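Local atomic coordinates of fatty acid-binding protein homolog 8 (Caenorhabditis elegans, PDB entry 6C1Z), a protein that carries unsaturated fatty acids such as oleic acid from the lysosome to the nucleus, where it activates transcription of genes that promote longevity. Residues W12-S17 / L39-L44; L24-V29 / S126-C131; E18-Y23 / Q122-G127. One frame throughout, in Å; residues are numbered along the deposited sequence.

How the interactions relate
All three contacts belong to the ten-stranded antiparallel barrel and its helical cap. Interaction 1, partly buried, is strand pairing in the barrel wall, so main-chain hydrogen bonds carry it and one lysine-threonine bond adds to it. Interactions 2 and 3 both set helix 20-27 against the hairpin of strands 119-126 and 129-137, share Ser126 and Gly127, and have no direct hydrogen bond across them. Interaction 3 is buried and aromatic. Interaction 2 lies nearer the surface and mixes a carboxylate with aliphatic side chains, a serine and a turn. Strand 10-18 is followed, after Asn19, by helix 20-27, and one sulfate ion bridges this junction, touching segments of interactions 1 and 3.

Interaction 1: W12-S17 / L39-L44; sequences WKLVHS and LTSPTL. With SO4 (sulfate ion), chain C.
Trp12 and Leu44 form an antiparallel hydrogen-bonded pair, with Trp12 N giving to Leu44 O and Leu44 N to Trp12 O, both at 2.8 Å. The second bond is the straighter, 163° against 135° at the hydrogen. Lys13 and Thr43 follow as a non-hydrogen-bonded pair. The Leu14 N to Pro42 O bond, 3.2 Å, continues the pairing past the start of strand 43-49. Here the first strand of the fatty acid-binding protein barrel meets the strand that follows the two-helix cap. The Lys13 chain bends about its CB-CG bond (chi2 -74°), which brings it back over Thr43, and NZ bonds Thr43 OG1 at 2.8 Å. NZ also makes a long, weak ion pair with Glu138 OE2. With an alanine here, the Thr43 hydroxyl would probably lose the lysine donor and the methylenes packed beside it. Leu14 meets Pro42 with its CD2 branch, 3.7 Å from the ring carbon CD. The Trp12 ring turns an edge to Leu44 O, which lies in the ring plane 3.5 Å from CD1. Trp12 NE1 is hydrogen-bonded to Phe8 O. A classic beta bulge puts Val15 and His16 opposite Glu134 of strand 129-137. Ser17 OG hydrogen-bonds sulfate O2 at 2.7 Å.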
loop_
_atom_site.group_PDB
_atom_site.type_symbol
_atom_site.label_atom_id
_atom_site.label_comp_id
_atom_site.label_asym_id
_atom_site.label_seq_id
_atom_site.Cartn_x
_atom_site.Cartn_y
_atom_site.Cartn_z
ATOM N N TRP A 12 2.772 9.453 -8.269
ATOM C CA TRP A 12 4.069 9.062 -7.744
ATOM C C TRP A 12 4.564 7.844 -8.517
ATOM O O TRP A 12 3.786 6.924 -8.795
ATOM C CB TRP A 12 3.917 8.704 -6.254
ATOM C CG TRP A 12 3.393 9.799 -5.363
ATOM C CD1 TRP A 12 2.084 10.027 -5.018
ATOM C CD2 TRP A 12 4.164 10.807 -4.684
ATOM N NE1 TRP A 12 1.995 11.115 -4.179
ATOM C CE2 TRP A 12 3.259 11.608 -3.965
ATOM C CE3 TRP A 12 5.543 11.125 -4.625
ATOM C CZ2 TRP A 12 3.676 12.665 -3.167
ATOM C CZ3 TRP A 12 5.937 12.170 -3.844
ATOM C CH2 TRP A 12 5.013 12.933 -3.137
ATOM N N LYS A 13 5.852 7.838 -8.876
ATOM C CA LYS A 13 6.453 6.800 -9.713
ATOM C C LYS A 13 7.470 6.019 -8.884
ATOM O O LYS A 13 8.329 6.619 -8.229
ATOM C CB LYS A 13 7.146 7.423 -10.929
ATOM C CG LYS A 13 6.209 8.129 -11.890
ATOM C CD LYS A 13 5.404 7.161 -12.711
ATOM C CE LYS A 13 4.556 7.905 -13.719
ATOM N NZ LYS A 13 3.934 7.004 -14.730
ATOM N N LEU A 14 7.382 4.680 -8.905
ATOM C CA LEU A 14 8.321 3.878 -8.120
ATOM C C LEU A 14 9.743 4.038 -8.657
ATOM O O LEU A 14 9.979 3.861 -9.851
ATOM C CB LEU A 14 7.920 2.403 -8.175
ATOM C CG LEU A 14 8.751 1.485 -7.277
ATOM C CD1 LEU A 14 8.384 1.648 -5.826
ATOM C CD2 LEU A 14 8.630 0.034 -7.689
ATOM N N VAL A 15 10.687 4.355 -7.771
ATOM C CA VAL A 15 12.100 4.423 -8.121
ATOM C C VAL A 15 12.971 3.426 -7.364
ATOM O O VAL A 15 14.109 3.186 -7.787
ATOM C CB VAL A 15 12.660 5.854 -7.974
ATOM C CG1 VAL A 15 11.960 6.780 -8.939
ATOM C CG2 VAL A 15 12.509 6.352 -6.553
ATOM N N HIS A 16 12.525 2.848 -6.255
ATOM C CA HIS A 16 13.335 1.854 -5.562
ATOM C C HIS A 16 12.424 0.900 -4.806
ATOM O O HIS A 16 11.385 1.304 -4.297
ATOM C CB HIS A 16 14.313 2.494 -4.565
ATOM C CG HIS A 16 15.032 1.498 -3.711
ATOM N ND1 HIS A 16 16.124 0.784 -4.157
ATOM C CD2 HIS A 16 14.799 1.078 -2.445
ATOM C CE1 HIS A 16 16.540 -0.022 -3.196
ATOM N NE2 HIS A 16 15.754 0.137 -2.147
ATOM N N SER A 17 12.850 -0.359 -4.710
ATOM C CA SER A 17 12.106 -1.378 -3.991
ATOM C C SER A 17 13.077 -2.366 -3.361
ATOM O O SER A 17 14.107 -2.707 -3.946
ATOM C CB SER A 17 11.131 -2.119 -4.918
ATOM O OG SER A 17 10.358 -3.058 -4.199
ATOM N N LEU A 39 8.301 -7.172 -10.827
ATOM C CA LEU A 39 9.030 -6.613 -11.954
ATOM C C LEU A 39 8.508 -5.249 -12.385
ATOM O O LEU A 39 9.249 -4.500 -13.032
ATOM C CB LEU A 39 9.002 -7.576 -13.140
ATOM C CG LEU A 39 10.004 -8.723 -13.066
ATOM C CD1 LEU A 39 9.706 -9.720 -14.159
ATOM C CD2 LEU A 39 11.428 -8.198 -13.193
ATOM N N THR A 40 7.269 -4.901 -12.056
ATOM C CA THR A 40 6.717 -3.640 -12.521
ATOM C C THR A 40 7.232 -2.473 -11.683
ATOM O O THR A 40 7.734 -2.642 -10.568
ATOM C CB THR A 40 5.198 -3.636 -12.413
ATOM O OG1 THR A 40 4.825 -3.706 -11.031
ATOM C CG2 THR A 40 4.590 -4.798 -13.183
ATOM N N SER A 41 7.091 -1.267 -12.243
ATOM C CA SER A 41 7.359 -0.014 -11.538
ATOM C C SER A 41 6.056 0.777 -11.568
ATOM O O SER A 41 5.838 1.591 -12.480
ATOM C CB SER A 41 8.503 0.761 -12.190
ATOM O OG SER A 41 9.727 0.063 -12.031
ATOM N N PRO A 42 5.170 0.563 -10.598
ATOM C CA PRO A 42 3.816 1.119 -10.681
ATOM C C PRO A 42 3.806 2.621 -10.479
ATOM O O PRO A 42 4.770 3.228 -10.006
ATOM C CB PRO A 42 3.066 0.413 -9.549
ATOM C CG PRO A 42 4.102 -0.063 -8.624
ATOM C CD PRO A 42 5.329 -0.318 -9.425
ATOM N N THR A 43 2.676 3.214 -10.858
ATOM C CA THR A 43 2.356 4.597 -10.551
ATOM C C THR A 43 1.280 4.600 -9.479
ATOM O O THR A 43 0.249 3.932 -9.620
ATOM C CB THR A 43 1.846 5.298 -11.804
ATOM O OG1 THR A 43 2.891 5.303 -12.772
ATOM C CG2 THR A 43 1.438 6.727 -11.498
ATOM N N LEU A 44 1.519 5.347 -8.414
ATOM C CA LEU A 44 0.583 5.448 -7.311
ATOM C C LEU A 44 -0.063 6.819 -7.385
ATOM O O LEU A 44 0.626 7.838 -7.352
ATOM C CB LEU A 44 1.309 5.254 -5.980
ATOM C CG LEU A 44 0.567 5.633 -4.688
ATOM C CD1 LEU A 44 -0.702 4.840 -4.519
ATOM C CD2 LEU A 44 1.477 5.453 -3.472
HETATM S S SO4 C . 12.080 -6.342 -4.961
HETATM O O1 SO4 C . 11.647 -5.805 -6.247
HETATM O O2 SO4 C . 11.714 -5.359 -3.936
HETATM O O3 SO4 C . 11.474 -7.637 -4.720
HETATM O O4 SO4 C . 13.540 -6.460 -5.022
#

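Interaction 2: L24-V29 / S126-C131; sequences LKEIGV and SGSVIC
The end of helix 20-27 rests on the type II' turn from Ser126 to Val129, with Glu26 and Ile27 making the touch. Glu26 spans the turn. Its CG lies 3.4 Å from Ser126 O, the carbonyl that accepts the turn-closing bond from Val129 N. Its CB packs on Val129 CG2 at 3.9 Å, and the two side chains lie alongside, running opposite ways. The bend at CG (chi2 72°) carries the carboxylate over the turn, where OE2 comes 3.7 Å from the CA of Gly127, a residue with positive phi. This turn joins the last two strands of the lipid-binding barrel, 119-126 and 129-137, so the contact ties the first cap helix to the barrel's final hairpin. Next to Glu26 in the helix, Ile27 lays its CG2 branch against Ser126 CB at 3.6 Å. Ser126 OG is hydrogen-bonded to Ser108 O and takes a hydrogen bond from a water at 2.8 Å. That water also gives a weak bond to Glu26 OE2. Gly28 leaves the helix with positive phi, 104°, in a Schellman motif. Residues 25-29 probably form part of a nuclear localization signal, as in relatives.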
loop_
_atom_site.group_PDB
_atom_site.type_symbol
_atom_site.label_atom_id
_atom_site.label_comp_id
_atom_site.label_asym_id
_atom_site.label_seq_id
_atom_site.Cartn_x
_atom_site.Cartn_y
_atom_site.Cartn_z
ATOM N N LEU A 24 5.528 -10.472 -0.743
ATOM C CA LEU A 24 4.436 -11.185 -1.396
ATOM C C LEU A 24 4.487 -12.677 -1.088
ATOM O O LEU A 24 3.442 -13.309 -0.855
ATOM C CB LEU A 24 4.487 -10.930 -2.898
ATOM C CG LEU A 24 4.199 -9.492 -3.330
ATOM C CD1 LEU A 24 4.292 -9.366 -4.861
ATOM C CD2 LEU A 24 2.840 -9.003 -2.846
ATOM N N LYS A 25 5.689 -13.267 -1.075
ATOM C CA LYS A 25 5.804 -14.671 -0.703
ATOM C C LYS A 25 5.295 -14.886 0.712
ATOM O O LYS A 25 4.558 -15.839 0.984
ATOM C CB LYS A 25 7.259 -15.132 -0.822
ATOM C CG LYS A 25 7.500 -16.613 -0.526
ATOM C CD LYS A 25 8.952 -16.968 -0.777
ATOM C CE LYS A 25 9.273 -18.394 -0.401
ATOM N NZ LYS A 25 10.740 -18.631 -0.504
ATOM N N GLU A 26 5.671 -13.998 1.633
ATOM C CA GLU A 26 5.286 -14.159 3.027
ATOM C C GLU A 26 3.770 -14.145 3.190
ATOM O O GLU A 26 3.225 -14.895 4.007
ATOM C CB GLU A 26 5.954 -13.058 3.858
ATOM C CG GLU A 26 5.600 -13.034 5.334
ATOM C CD GLU A 26 6.223 -14.174 6.096
ATOM O OE1 GLU A 26 7.107 -14.866 5.546
ATOM O OE2 GLU A 26 5.833 -14.381 7.263
ATOM N N ILE A 27 3.061 -13.312 2.418
ATOM C CA ILE A 27 1.608 -13.213 2.569
ATOM C C ILE A 27 0.860 -14.263 1.756
ATOM O O ILE A 27 -0.380 -14.321 1.812
ATOM C CB ILE A 27 1.031 -11.813 2.300
ATOM C CG1 ILE A 27 1.215 -11.424 0.830
ATOM C CG2 ILE A 27 1.676 -10.767 3.214
ATOM C CD1 ILE A 27 0.355 -10.257 0.402
ATOM N N GLY A 28 1.570 -15.136 1.052
ATOM C CA GLY A 28 0.961 -16.285 0.420
ATOM C C GLY A 28 0.766 -16.184 -1.071
ATOM O O GLY A 28 0.041 -17.015 -1.626
ATOM N N VAL A 29 1.399 -15.231 -1.737
ATOM C CA VAL A 29 1.251 -15.100 -3.183
ATOM C C VAL A 29 2.146 -16.120 -3.872
ATOM O O VAL A 29 3.286 -16.349 -3.450
ATOM C CB VAL A 29 1.606 -13.671 -3.613
ATOM C CG1 VAL A 29 1.517 -13.550 -5.144
ATOM C CG2 VAL A 29 0.684 -12.678 -2.943
ATOM N N SER A 126 4.657 -7.868 6.978
ATOM C CA SER A 126 3.898 -9.032 7.433
ATOM C C SER A 126 4.871 -10.063 7.973
ATOM O O SER A 126 5.921 -10.308 7.374
ATOM C CB SER A 126 3.080 -9.660 6.291
ATOM O OG SER A 126 2.277 -10.711 6.771
ATOM N N GLY A 127 4.548 -10.620 9.140
ATOM C CA GLY A 127 5.407 -11.628 9.748
ATOM C C GLY A 127 6.809 -11.089 9.939
ATOM O O GLY A 127 7.005 -9.979 10.436
ATOM N N SER A 128 7.794 -11.836 9.454
ATOM C CA SER A 128 9.191 -11.460 9.595
ATOM C C SER A 128 9.685 -10.545 8.482
ATOM O O SER A 128 10.878 -10.242 8.438
ATOM C CB SER A 128 10.057 -12.716 9.616
ATOM O OG SER A 128 9.940 -13.397 8.384
ATOM N N VAL A 129 8.818 -10.105 7.567
ATOM C CA VAL A 129 9.269 -9.395 6.378
ATOM C C VAL A 129 8.777 -7.954 6.377
ATOM O O VAL A 129 7.584 -7.690 6.565
ATOM C CB VAL A 129 8.844 -10.101 5.080
ATOM C CG1 VAL A 129 9.378 -9.320 3.847
ATOM C CG2 VAL A 129 9.334 -11.532 5.083
ATOM N N ILE A 130 9.697 -7.027 6.130
ATOM C CA ILE A 130 9.363 -5.651 5.784
ATOM C C ILE A 130 9.884 -5.352 4.388
ATOM O O ILE A 130 11.077 -5.527 4.109
ATOM C CB ILE A 130 9.938 -4.648 6.794
ATOM C CG1 ILE A 130 9.258 -4.818 8.144
ATOM C CG2 ILE A 130 9.726 -3.216 6.299
ATOM C CD1 ILE A 130 9.887 -4.016 9.229
ATOM N N CYS A 131 8.992 -4.878 3.532
ATOM C CA CYS A 131 9.313 -4.379 2.198
ATOM C C CYS A 131 9.381 -2.858 2.274
ATOM O O CYS A 131 8.554 -2.239 2.941
ATOM C CB CYS A 131 8.229 -4.807 1.179
ATOM S SG CYS A 131 8.153 -3.818 -0.336
HETATM O O HOH W 1 2.688 -13.134 8.043
#

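Interaction 3: E18-Y23 / Q122-G127; sequences ENFEEY and QTYQSG. With SO4 (sulfate ion), chain C.
Phe20 and Tyr23 of the first cap helix meet Tyr124 of barrel strand 119-126 in an aromatic cluster, beneath the helical lid of the fatty acid-binding fold. The tight part is around Tyr23. Tyr124 CB sits over the centre of the Tyr23 ring, a CH-pi contact of 3.8 Å to the centroid. The Tyr23 side chain leaves the helix with CG anti to N (chi1 164°), which points the ring at the strand. Its CE1 also reaches Ser126 CB at 3.8 Å, and its hydroxyl bonds Ser109 OG. Phe20 touches more narrowly. Its CE1 meets Tyr124 CE2 at 3.6 Å, at the edge of the tyrosine ring, and the two ring planes stand at 67°. Arg133 adds a cation-pi contact to Phe20. The other side of the helix start is looser and more exposed. There a sulfate, probably from the crystallisation liquor, sits at the helix N-terminus. Phe20 N holds its O2 and Glu21 N its O3, both at 2.9 Å. Back in the buried part, Tyr124 OH gives a 2.7 Å bond to Gln122 OE1, approaching from above the amide's carbonyl plane, 42° out of it.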
loop_
_atom_site.group_PDB
_atom_site.type_symbol
_atom_site.label_atom_id
_atom_site.label_comp_id
_atom_site.label_asym_id
_atom_site.label_seq_id
_atom_site.Cartn_x
_atom_site.Cartn_y
_atom_site.Cartn_z
ATOM N N GLU A 18 12.710 -2.833 -2.162
ATOM C CA GLU A 18 13.489 -3.788 -1.390
ATOM C C GLU A 18 12.512 -4.780 -0.773
ATOM O O GLU A 18 11.542 -4.368 -0.136
ATOM C CB GLU A 18 14.251 -3.048 -0.272
ATOM C CG GLU A 18 15.602 -3.604 0.099
ATOM C CD GLU A 18 16.223 -2.857 1.275
ATOM O OE1 GLU A 18 15.463 -2.304 2.099
ATOM O OE2 GLU A 18 17.466 -2.819 1.371
ATOM N N ASN A 19 12.755 -6.076 -0.973
ATOM C CA ASN A 19 11.999 -7.143 -0.316
ATOM C C ASN A 19 10.531 -7.215 -0.746
ATOM O O ASN A 19 9.705 -7.824 -0.044
ATOM C CB ASN A 19 12.104 -7.058 1.214
ATOM C CG ASN A 19 13.396 -7.607 1.737
ATOM O OD1 ASN A 19 14.226 -8.115 0.987
ATOM N ND2 ASN A 19 13.585 -7.500 3.042
ATOM N N PHE A 20 10.142 -6.644 -1.886
ATOM C CA PHE A 20 8.734 -6.729 -2.277
ATOM C C PHE A 20 8.333 -8.157 -2.630
ATOM O O PHE A 20 7.291 -8.643 -2.172
ATOM C CB PHE A 20 8.416 -5.762 -3.422
ATOM C CG PHE A 20 6.960 -5.723 -3.811
ATOM C CD1 PHE A 20 5.958 -5.596 -2.857
ATOM C CD2 PHE A 20 6.592 -5.789 -5.132
ATOM C CE1 PHE A 20 4.627 -5.531 -3.225
ATOM C CE2 PHE A 20 5.257 -5.733 -5.503
ATOM C CZ PHE A 20 4.280 -5.607 -4.546
ATOM N N GLU A 21 9.125 -8.841 -3.466
ATOM C CA GLU A 21 8.805 -10.221 -3.808
ATOM C C GLU A 21 8.765 -11.096 -2.561
ATOM O O GLU A 21 7.893 -11.967 -2.435
ATOM C CB GLU A 21 9.814 -10.749 -4.833
ATOM C CG GLU A 21 9.514 -12.157 -5.345
ATOM C CD GLU A 21 10.474 -12.635 -6.430
ATOM O OE1 GLU A 21 11.197 -11.800 -7.013
ATOM O OE2 GLU A 21 10.499 -13.853 -6.697
ATOM N N GLU A 22 9.700 -10.869 -1.620
ATOM C CA GLU A 22 9.740 -11.622 -0.362
ATOM C C GLU A 22 8.514 -11.334 0.495
ATOM O O GLU A 22 7.975 -12.246 1.139
ATOM C CB GLU A 22 11.019 -11.285 0.398
ATOM C CG GLU A 22 12.288 -11.849 -0.223
ATOM C CD GLU A 22 12.334 -13.371 -0.205
ATOM O OE1 GLU A 22 11.636 -13.990 0.631
ATOM O OE2 GLU A 22 13.071 -13.948 -1.034
ATOM N N TYR A 23 8.060 -10.083 0.514
ATOM C CA TYR A 23 6.814 -9.742 1.192
ATOM C C TYR A 23 5.621 -10.473 0.577
ATOM O O TYR A 23 4.782 -11.040 1.288
ATOM C CB TYR A 23 6.603 -8.211 1.194
ATOM C CG TYR A 23 5.190 -7.862 1.532
ATOM C CD1 TYR A 23 4.748 -7.842 2.843
ATOM C CD2 TYR A 23 4.277 -7.604 0.523
ATOM C CE1 TYR A 23 3.430 -7.564 3.140
ATOM C CE2 TYR A 23 2.957 -7.342 0.800
ATOM C CZ TYR A 23 2.529 -7.350 2.116
ATOM O OH TYR A 23 1.205 -7.095 2.372
ATOM N N GLN A 122 7.029 3.948 1.347
ATOM C CA GLN A 122 6.100 2.984 1.909
ATOM C C GLN A 122 6.860 1.829 2.534
ATOM O O GLN A 122 7.936 1.448 2.074
ATOM C CB GLN A 122 5.139 2.418 0.885
ATOM C CG GLN A 122 4.255 3.442 0.244
ATOM C CD GLN A 122 3.184 2.807 -0.586
ATOM O OE1 GLN A 122 3.463 2.098 -1.559
ATOM N NE2 GLN A 122 1.942 3.096 -0.241
ATOM N N THR A 123 6.280 1.252 3.587
ATOM C CA THR A 123 6.681 -0.067 4.032
ATOM C C THR A 123 5.463 -0.974 4.023
ATOM O O THR A 123 4.365 -0.546 4.381
ATOM C CB THR A 123 7.329 -0.057 5.435
ATOM O OG1 THR A 123 6.474 0.616 6.373
ATOM C CG2 THR A 123 8.686 0.631 5.402
ATOM N N TYR A 124 5.677 -2.218 3.619
ATOM C CA TYR A 124 4.681 -3.269 3.747
ATOM C C TYR A 124 5.286 -4.332 4.642
ATOM O O TYR A 124 6.337 -4.900 4.328
ATOM C CB TYR A 124 4.309 -3.899 2.397
ATOM C CG TYR A 124 4.156 -2.979 1.209
ATOM C CD1 TYR A 124 3.650 -1.695 1.352
ATOM C CD2 TYR A 124 4.504 -3.413 -0.061
ATOM C CE1 TYR A 124 3.516 -0.865 0.262
ATOM C CE2 TYR A 124 4.363 -2.583 -1.151
ATOM C CZ TYR A 124 3.871 -1.316 -0.968
ATOM O OH TYR A 124 3.751 -0.493 -2.074
ATOM N N GLN A 125 4.632 -4.582 5.770
ATOM C CA GLN A 125 5.133 -5.501 6.777
ATOM C C GLN A 125 4.149 -6.637 6.986
ATOM O O GLN A 125 2.950 -6.392 7.149
ATOM C CB GLN A 125 5.296 -4.687 8.050
ATOM C CG GLN A 125 5.382 -5.450 9.351
ATOM C CD GLN A 125 5.415 -4.507 10.544
ATOM O OE1 GLN A 125 6.253 -3.612 10.620
ATOM N NE2 GLN A 125 4.478 -4.684 11.455
ATOM N N SER A 126 4.657 -7.868 6.978
ATOM C CA SER A 126 3.898 -9.032 7.433
ATOM C C SER A 126 4.871 -10.063 7.973
ATOM O O SER A 126 5.921 -10.308 7.374
ATOM C CB SER A 126 3.080 -9.660 6.291
ATOM O OG SER A 126 2.277 -10.711 6.771
ATOM N N GLY A 127 4.548 -10.620 9.140
ATOM C CA GLY A 127 5.407 -11.628 9.748
ATOM C C GLY A 127 6.809 -11.089 9.939
ATOM O O GLY A 127 7.005 -9.979 10.436
HETATM S S SO4 C . 12.080 -6.342 -4.961
HETATM O O1 SO4 C . 11.647 -5.805 -6.247
HETATM O O2 SO4 C . 11.714 -5.359 -3.936
HETATM O O3 SO4 C . 11.474 -7.637 -4.720
HETATM O O4 SO4 C . 13.540 -6.460 -5.022
#